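Molybdenum cofactor carrier protein (Chlamydomonas reinhardtii, PDB 2IZ6) probably binds the molybdenum cofactor, storing it and carrying it to the enzymes that need it. Local coordinates at residues Thr71-Leu76 / Val88-Val93; Lys13-Val18 / Ile47-Gly52. All blocks are in the same frame, centred on the assembly; numbering follows the deposited sequence. Where two conformers were deposited one is given.

Contact 1. Residues Thr71-Leu76 / Val88-Val93; sequences TTIGVL and VDIPIV
D89, in the loop leading into strand 90-93, meets T72, and the two exchange a pair of hydrogen bonds of ordinary strength. The carboxylate atom D89 OD2 accepts a hydrogen bond from T72 N at 3.0 Å, met on its anti side and 29° out of the carboxylate plane; the same oxygen forms a salt bridge with K66. In return D89 N donates a hydrogen bond to T72 OG1 at 2.9 Å, with only a weak second bond to T72 O. That hydroxyl sits between the backbone N and the carbonyl carbon of its own residue (chi1 58°), which turns it to D89 N, and it also bonds to A87 O. T72 O receives I90 N at 3.0 Å, and the parallel ladder then runs G74 N to I90 O, I92 N to G74 O, and L76 N to I92 O at 2.8 Å. P91 has no N-H to offer, but its CA-H points at G74 O, with P91 CA 3.2 Å from that oxygen. I73 CG2 lies beside I92 CG1 at 3.7 Å on one face; on the other, L76 CD1 lies along P91 CB. At the outer strand V93 N is hydrogen-bonded to S107 OG of the second subunit, and I90 packs on I90 of that subunit. The chemistry thus implies that D89 and T72, each with a further partner in K66 and A87, add side-chain bonds to the backbone ladder at its N-terminal end.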
ATOM      1  N   THR A  71      -1.741 -25.205   9.130  1.00 24.07           N
ATOM      2  CA  THR A  71      -2.062 -24.472   7.951  1.00 24.59           C
ATOM      3  C   THR A  71      -1.144 -23.227   7.975  1.00 24.09           C
ATOM      4  O   THR A  71      -0.944 -22.584   8.999  1.00 24.45           O
ATOM      5  CB  THR A  71      -3.490 -23.939   7.978  1.00 26.48           C
ATOM      6  OG1 THR A  71      -4.415 -25.023   7.841  1.00 27.69           O
ATOM      7  CG2 THR A  71      -3.762 -22.963   6.848  1.00 26.49           C
ATOM      8  N   THR A  72      -0.566 -22.903   6.811  1.00 24.20           N
ATOM      9  CA  THR A  72       0.338 -21.821   6.683  1.00 22.87           C
ATOM     10  C   THR A  72      -0.079 -20.816   5.604  1.00 22.98           C
ATOM     11  O   THR A  72      -0.510 -21.166   4.485  1.00 22.46           O
ATOM     12  CB  THR A  72       1.723 -22.325   6.286  1.00 25.14           C
ATOM     13  OG1 THR A  72       1.669 -23.049   5.059  1.00 25.39           O
ATOM     14  CG2 THR A  72       2.391 -23.215   7.366  1.00 25.28           C
ATOM     15  N   ILE A  73       0.167 -19.578   5.937  1.00 21.14           N
ATOM     16  CA  ILE A  73      -0.110 -18.444   5.056  1.00 22.17           C
ATOM     17  C   ILE A  73       1.196 -17.738   4.859  1.00 23.95           C
ATOM     18  O   ILE A  73       1.827 -17.272   5.826  1.00 23.44           O
ATOM     19  CB  ILE A  73      -1.184 -17.471   5.603  1.00 21.96           C
ATOM     20  CG1 ILE A  73      -2.528 -18.146   5.903  1.00 22.41           C
ATOM     21  CG2 ILE A  73      -1.347 -16.291   4.608  1.00 21.57           C
ATOM     22  CD1 ILE A  73      -3.425 -17.290   6.751  1.00 23.35           C
ATOM     23  N   GLY A  74       1.643 -17.640   3.604  1.00 23.29           N
ATOM     24  CA  GLY A  74       2.888 -17.003   3.293  1.00 22.98           C
ATOM     25  C   GLY A  74       2.618 -15.816   2.418  1.00 23.66           C
ATOM     26  O   GLY A  74       1.987 -15.946   1.369  1.00 23.31           O
ATOM     27  N   VAL A  75       3.051 -14.650   2.887  1.00 23.77           N
ATOM     28  CA  VAL A  75       2.829 -13.365   2.265  1.00 24.60           C
ATOM     29  C   VAL A  75       4.065 -12.959   1.483  1.00 24.21           C
ATOM     30  O   VAL A  75       5.189 -13.023   1.998  1.00 23.68           O
ATOM     31  CB  VAL A  75       2.434 -12.304   3.338  1.00 25.72           C
ATOM     32  CG1 VAL A  75       2.007 -10.998   2.644  1.00 26.44           C
ATOM     33  CG2 VAL A  75       1.346 -12.864   4.214  1.00 27.04           C
ATOM     34  N   LEU A  76       3.838 -12.553   0.246  1.00 24.27           N
ATOM     35  CA  LEU A  76       4.914 -12.225  -0.707  1.00 26.16           C
ATOM     36  C   LEU A  76       4.513 -10.903  -1.396  1.00 25.83           C
ATOM     37  O   LEU A  76       3.335 -10.638  -1.545  1.00 24.37           O
ATOM     38  CB  LEU A  76       4.918 -13.316  -1.782  1.00 28.46           C
ATOM     39  CG  LEU A  76       5.057 -14.749  -1.298  1.00 33.52           C
ATOM     40  CD1 LEU A  76       4.096 -15.634  -2.004  1.00 36.60           C
ATOM     41  CD2 LEU A  76       6.506 -15.210  -1.484  1.00 36.44           C
ATOM     42  N   VAL A  88       4.251 -23.521   2.027  1.00 32.48           N
ATOM     43  CA  VAL A  88       3.216 -22.499   2.062  1.00 30.82           C
ATOM     44  C   VAL A  88       1.906 -23.126   1.510  1.00 29.69           C
ATOM     45  O   VAL A  88       1.867 -23.641   0.401  1.00 29.01           O
ATOM     46  CB  VAL A  88       3.630 -21.326   1.197  1.00 29.85           C
ATOM     47  CG1 VAL A  88       2.546 -20.269   1.140  1.00 29.19           C
ATOM     48  CG2 VAL A  88       4.951 -20.744   1.716  1.00 31.68           C
ATOM     49  N   ASP A  89       0.845 -23.090   2.305  1.00 27.52           N
ATOM     50  CA  ASP A  89      -0.454 -23.513   1.845  1.00 27.62           C
ATOM     51  C   ASP A  89      -1.161 -22.432   1.018  1.00 27.17           C
ATOM     52  O   ASP A  89      -1.744 -22.712   0.007  1.00 28.01           O
ATOM     53  CB  ASP A  89      -1.347 -23.870   3.035  1.00 28.07           C
ATOM     54  CG  ASP A  89      -0.919 -25.126   3.732  1.00 29.52           C
ATOM     55  OD1 ASP A  89      -0.495 -26.067   3.045  1.00 33.43           O
ATOM     56  OD2 ASP A  89      -1.053 -25.214   4.962  1.00 32.71           O
ATOM     57  N   ILE A  90      -1.170 -21.217   1.545  1.00 23.89           N
ATOM     58  CA  ILE A  90      -1.950 -20.090   1.013  1.00 25.69           C
ATOM     59  C   ILE A  90      -0.984 -18.947   0.786  1.00 25.74           C
ATOM     60  O   ILE A  90      -0.547 -18.293   1.759  1.00 24.16           O
ATOM     61  CB  ILE A  90      -3.033 -19.680   1.982  1.00 24.70           C
ATOM     62  CG1 ILE A  90      -4.029 -20.842   2.243  1.00 25.84           C
ATOM     63  CG2 ILE A  90      -3.758 -18.439   1.485  1.00 26.16           C
ATOM     64  CD1 ILE A  90      -4.927 -20.602   3.412  1.00 27.42           C
ATOM     65  N   PRO A  91      -0.581 -18.713  -0.494  1.00 25.00           N
ATOM     66  CA  PRO A  91       0.274 -17.588  -0.815  1.00 26.14           C
ATOM     67  C   PRO A  91      -0.550 -16.356  -0.981  1.00 26.60           C
ATOM     68  O   PRO A  91      -1.416 -16.346  -1.854  1.00 28.24           O
ATOM     69  CB  PRO A  91       0.984 -18.052  -2.139  1.00 27.46           C
ATOM     70  CG  PRO A  91       0.563 -19.453  -2.389  1.00 26.97           C
ATOM     71  CD  PRO A  91      -0.790 -19.552  -1.698  1.00 27.10           C
ATOM     72  N   ILE A  92      -0.283 -15.336  -0.192  1.00 24.56           N
ATOM     73  CA  ILE A  92      -0.938 -14.038  -0.312  1.00 25.04           C
ATOM     74  C   ILE A  92       0.075 -13.103  -0.984  1.00 25.80           C
ATOM     75  O   ILE A  92       1.164 -12.870  -0.467  1.00 25.75           O
ATOM     76  CB  ILE A  92      -1.421 -13.486   1.058  1.00 25.25           C
ATOM     77  CG1 ILE A  92      -2.488 -14.384   1.679  1.00 27.17           C
ATOM     78  CG2 ILE A  92      -1.923 -12.061   0.915  1.00 25.83           C
ATOM     79  CD1 ILE A  92      -3.790 -14.477   0.928  1.00 27.95           C
ATOM     80  N   VAL A  93      -0.301 -12.563  -2.126  1.00 26.81           N
ATOM     81  CA  VAL A  93       0.581 -11.708  -2.927  1.00 27.75           C
ATOM     82  C   VAL A  93       0.032 -10.288  -2.873  1.00 29.54           C
ATOM     83  O   VAL A  93      -1.058 -10.055  -3.360  1.00 28.53           O
ATOM     84  CB  VAL A  93       0.624 -12.185  -4.368  1.00 27.09           C
ATOM     85  CG1 VAL A  93       1.635 -11.338  -5.190  1.00 29.08           C
ATOM     86  CG2 VAL A  93       1.046 -13.568  -4.468  1.00 28.43           C
TER

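Contact 2. Residues Lys13-Val18 / Ile47-Gly52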
ATOM      1  N   LYS A  13     -10.039 -20.238  13.540  1.00 31.51           N
ATOM      2  CA  LYS A  13      -8.706 -20.554  14.093  1.00 29.33           C
ATOM      3  C   LYS A  13      -7.904 -19.257  14.290  1.00 26.84           C
ATOM      4  O   LYS A  13      -7.931 -18.353  13.406  1.00 25.42           O
ATOM      5  CB  LYS A  13      -7.828 -21.479  13.188  1.00 27.82           C
ATOM      6  CG  LYS A  13      -8.164 -22.993  12.980  1.00 31.28           C
ATOM      7  CD  LYS A  13      -6.963 -23.526  12.176  1.00 32.48           C
ATOM      8  CE  LYS A  13      -7.103 -24.946  11.753  1.00 37.67           C
ATOM      9  NZ  LYS A  13      -5.900 -25.271  10.870  1.00 38.65           N
ATOM     10  N   PRO A  14      -7.226 -19.122  15.465  1.00 24.61           N
ATOM     11  CA  PRO A  14      -6.282 -18.012  15.677  1.00 25.23           C
ATOM     12  C   PRO A  14      -5.225 -17.997  14.603  1.00 24.93           C
ATOM     13  O   PRO A  14      -4.874 -19.055  14.061  1.00 25.33           O
ATOM     14  CB  PRO A  14      -5.703 -18.314  17.085  1.00 25.51           C
ATOM     15  CG  PRO A  14      -6.737 -19.165  17.747  1.00 26.02           C
ATOM     16  CD  PRO A  14      -7.382 -19.955  16.664  1.00 24.84           C
ATOM     17  N   ILE A  15      -4.719 -16.789  14.320  1.00 23.54           N
ATOM     18  CA  ILE A  15      -3.671 -16.581  13.371  1.00 24.61           C
ATOM     19  C   ILE A  15      -2.550 -15.961  14.173  1.00 24.33           C
ATOM     20  O   ILE A  15      -2.712 -14.929  14.825  1.00 24.12           O
ATOM     21  CB  ILE A  15      -4.100 -15.652  12.281  1.00 24.48           C
ATOM     22  CG1 ILE A  15      -5.284 -16.259  11.486  1.00 24.39           C
ATOM     23  CG2 ILE A  15      -2.901 -15.381  11.331  1.00 24.22           C
ATOM     24  CD1 ILE A  15      -5.765 -15.351  10.370  1.00 26.65           C
ATOM     25  N   ILE A  16      -1.430 -16.612  14.150  1.00 22.27           N
ATOM     26  CA  ILE A  16      -0.196 -16.127  14.819  1.00 24.23           C
ATOM     27  C   ILE A  16       0.776 -15.732  13.764  1.00 23.81           C
ATOM     28  O   ILE A  16       1.187 -16.530  12.938  1.00 23.46           O
ATOM     29  CB  ILE A  16       0.419 -17.209  15.785  1.00 25.76           C
ATOM     30  CG1 ILE A  16      -0.652 -17.795  16.706  1.00 22.64           C
ATOM     31  CG2 ILE A  16       1.612 -16.642  16.535  1.00 23.96           C
ATOM     32  CD1 ILE A  16      -1.483 -16.850  17.480  1.00 24.48           C
ATOM     33  N   GLY A  17       1.209 -14.487  13.858  1.00 24.02           N
ATOM     34  CA  GLY A  17       2.197 -13.968  12.956  1.00 25.09           C
ATOM     35  C   GLY A  17       3.594 -14.183  13.472  1.00 23.56           C
ATOM     36  O   GLY A  17       3.848 -14.118  14.652  1.00 25.18           O
ATOM     37  N   VAL A  18       4.537 -14.466  12.570  1.00 23.38           N
ATOM     38  CA  VAL A  18       5.900 -14.632  12.912  1.00 23.86           C
ATOM     39  C   VAL A  18       6.729 -13.775  11.993  1.00 24.99           C
ATOM     40  O   VAL A  18       6.568 -13.790  10.792  1.00 26.15           O
ATOM     41  CB  VAL A  18       6.357 -16.095  12.824  1.00 24.01           C
ATOM     42  CG1 VAL A  18       7.868 -16.283  13.007  1.00 25.52           C
ATOM     43  CG2 VAL A  18       5.563 -16.923  13.790  1.00 23.66           C
ATOM     44  N   ILE A  47      -3.195 -21.084  12.991  1.00 22.30           N
ATOM     45  CA  ILE A  47      -2.693 -20.775  11.641  1.00 22.71           C
ATOM     46  C   ILE A  47      -1.418 -19.913  11.763  1.00 22.26           C
ATOM     47  O   ILE A  47      -1.410 -19.000  12.569  1.00 24.68           O
ATOM     48  CB  ILE A  47      -3.734 -20.040  10.803  1.00 21.89           C
ATOM     49  CG1 ILE A  47      -5.005 -20.860  10.544  1.00 26.24           C
ATOM     50  CG2 ILE A  47      -3.154 -19.621   9.469  1.00 24.31           C
ATOM     51  CD1 ILE A  47      -6.186 -20.064   9.989  1.00 26.14           C
ATOM     52  N   LEU A  48      -0.353 -20.288  11.031  1.00 22.76           N
ATOM     53  CA  LEU A  48       0.846 -19.471  10.957  1.00 23.21           C
ATOM     54  C   LEU A  48       0.740 -18.508   9.790  1.00 20.75           C
ATOM     55  O   LEU A  48       0.508 -18.955   8.676  1.00 22.67           O
ATOM     56  CB  LEU A  48       2.016 -20.377  10.725  1.00 23.56           C
ATOM     57  CG  LEU A  48       3.406 -19.740  10.421  1.00 25.07           C
ATOM     58  CD1 LEU A  48       3.837 -18.940  11.635  1.00 27.59           C
ATOM     59  CD2 LEU A  48       4.494 -20.774  10.052  1.00 27.69           C
ATOM     60  N   LEU A  49       1.054 -17.245  10.050  1.00 21.68           N
ATOM     61  CA  LEU A  49       1.099 -16.202   9.042  1.00 22.47           C
ATOM     62  C   LEU A  49       2.497 -15.660   9.071  1.00 22.99           C
ATOM     63  O   LEU A  49       2.968 -15.212  10.122  1.00 24.08           O
ATOM     64  CB  LEU A  49       0.103 -15.086   9.431  1.00 21.92           C
ATOM     65  CG  LEU A  49       0.069 -13.828   8.565  1.00 23.44           C
ATOM     66  CD1 LEU A  49      -0.432 -14.098   7.236  0.50 24.22           C
ATOM     67  CD2 LEU A  49      -0.919 -12.779   9.146  0.50 27.76           C
ATOM     68  N   THR A  50       3.229 -15.715   7.941  1.00 23.67           N
ATOM     69  CA  THR A  50       4.594 -15.219   7.885  1.00 23.74           C
ATOM     70  C   THR A  50       4.966 -14.872   6.449  1.00 24.04           C
ATOM     71  O   THR A  50       4.132 -14.953   5.558  1.00 22.13           O
ATOM     72  CB  THR A  50       5.590 -16.221   8.570  1.00 26.20           C
ATOM     73  OG1 THR A  50       6.879 -15.640   8.770  1.00 26.85           O
ATOM     74  CG2 THR A  50       5.735 -17.444   7.754  1.00 29.08           C
ATOM     75  N   GLY A  51       6.193 -14.418   6.250  1.00 24.08           N
ATOM     76  CA  GLY A  51       6.683 -14.153   4.897  1.00 25.39           C
ATOM     77  C   GLY A  51       6.829 -15.429   4.104  1.00 27.52           C
ATOM     78  O   GLY A  51       7.188 -16.477   4.679  1.00 29.04           O
ATOM     79  N   GLY A  52       6.533 -15.380   2.813  1.00 28.07           N
ATOM     80  CA  GLY A  52       6.428 -16.612   2.004  1.00 30.93           C
ATOM     81  C   GLY A  52       7.623 -16.942   1.159  1.00 33.63           C
ATOM     82  O   GLY A  52       7.590 -17.941   0.421  1.00 32.69           O
TER
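K13 lays its extended aliphatic chain across I47 at about a right angle, with CD 3.7 Å from I47 CG1, so that the methylenes rather than the ammonium make the contact. P14 contributes its carbonyl: I47 N donates to P14 O at 2.8 Å, a straight bond with 166° at the hydrogen. At I15 the side chain runs alongside I47, pointing the same way, while its CG2 branch reaches L49 CB at 3.6 Å. On this face P91 and I90 of the second subunit pack against I15 and I47. I16 uses both backbone groups, N to I47 O at 2.9 Å and O from L49 N, the latter donor tilted from the carbonyl plane. These alternating bonds define a parallel pair, and with helix 28-43 connecting the strands it forms the first beta-alpha-beta unit of a Rossmann-like sheet, as expected for the SLOG clan; I41 of that helix packs against I16 and V18. G17 brings its CA-H to L49 O, the acceptor that also takes V18 N. V18 then presses CG2 onto L48 CD1 at 3.4 Å, tighter than usual for two carbons. Its carbonyl O accepts the hydroxyl T50 OG1 at 2.8 Å from above the carbonyl plane, 39° out of it. T50 OG1 stands anti to its own N (chi1 -168°), which swings it toward the neighbouring strand. A valine here would keep the bulk but remove the hydroxyl, and would probably leave V18 O without this donor. M58 and M62 of helix 57-67 lie against T50.

Contacts 1 and 2 belong to one parallel sheet, their centres about 9 Å apart. Its strands run 90-93, 72-76, 47-51, 15-19, so each contact is one pair and the seam between 47-51 and 72-76 joins them: I73 N lies 2.8 Å from L48 O and V75 O lies 2.8 Å from G52 N, both probable hydrogen bonds. Along the chain contact 2 closes before contact 1 opens, with helix 57-67 in between; that helix packs on side chains of both. The centre of contact 2 lies about 7 Å from the centre of the chain, that of contact 1, which includes strand 90-93, outermost within this chain, about 13 Å. Both reach the second subunit, so this half of the sheet contributes to the assembly.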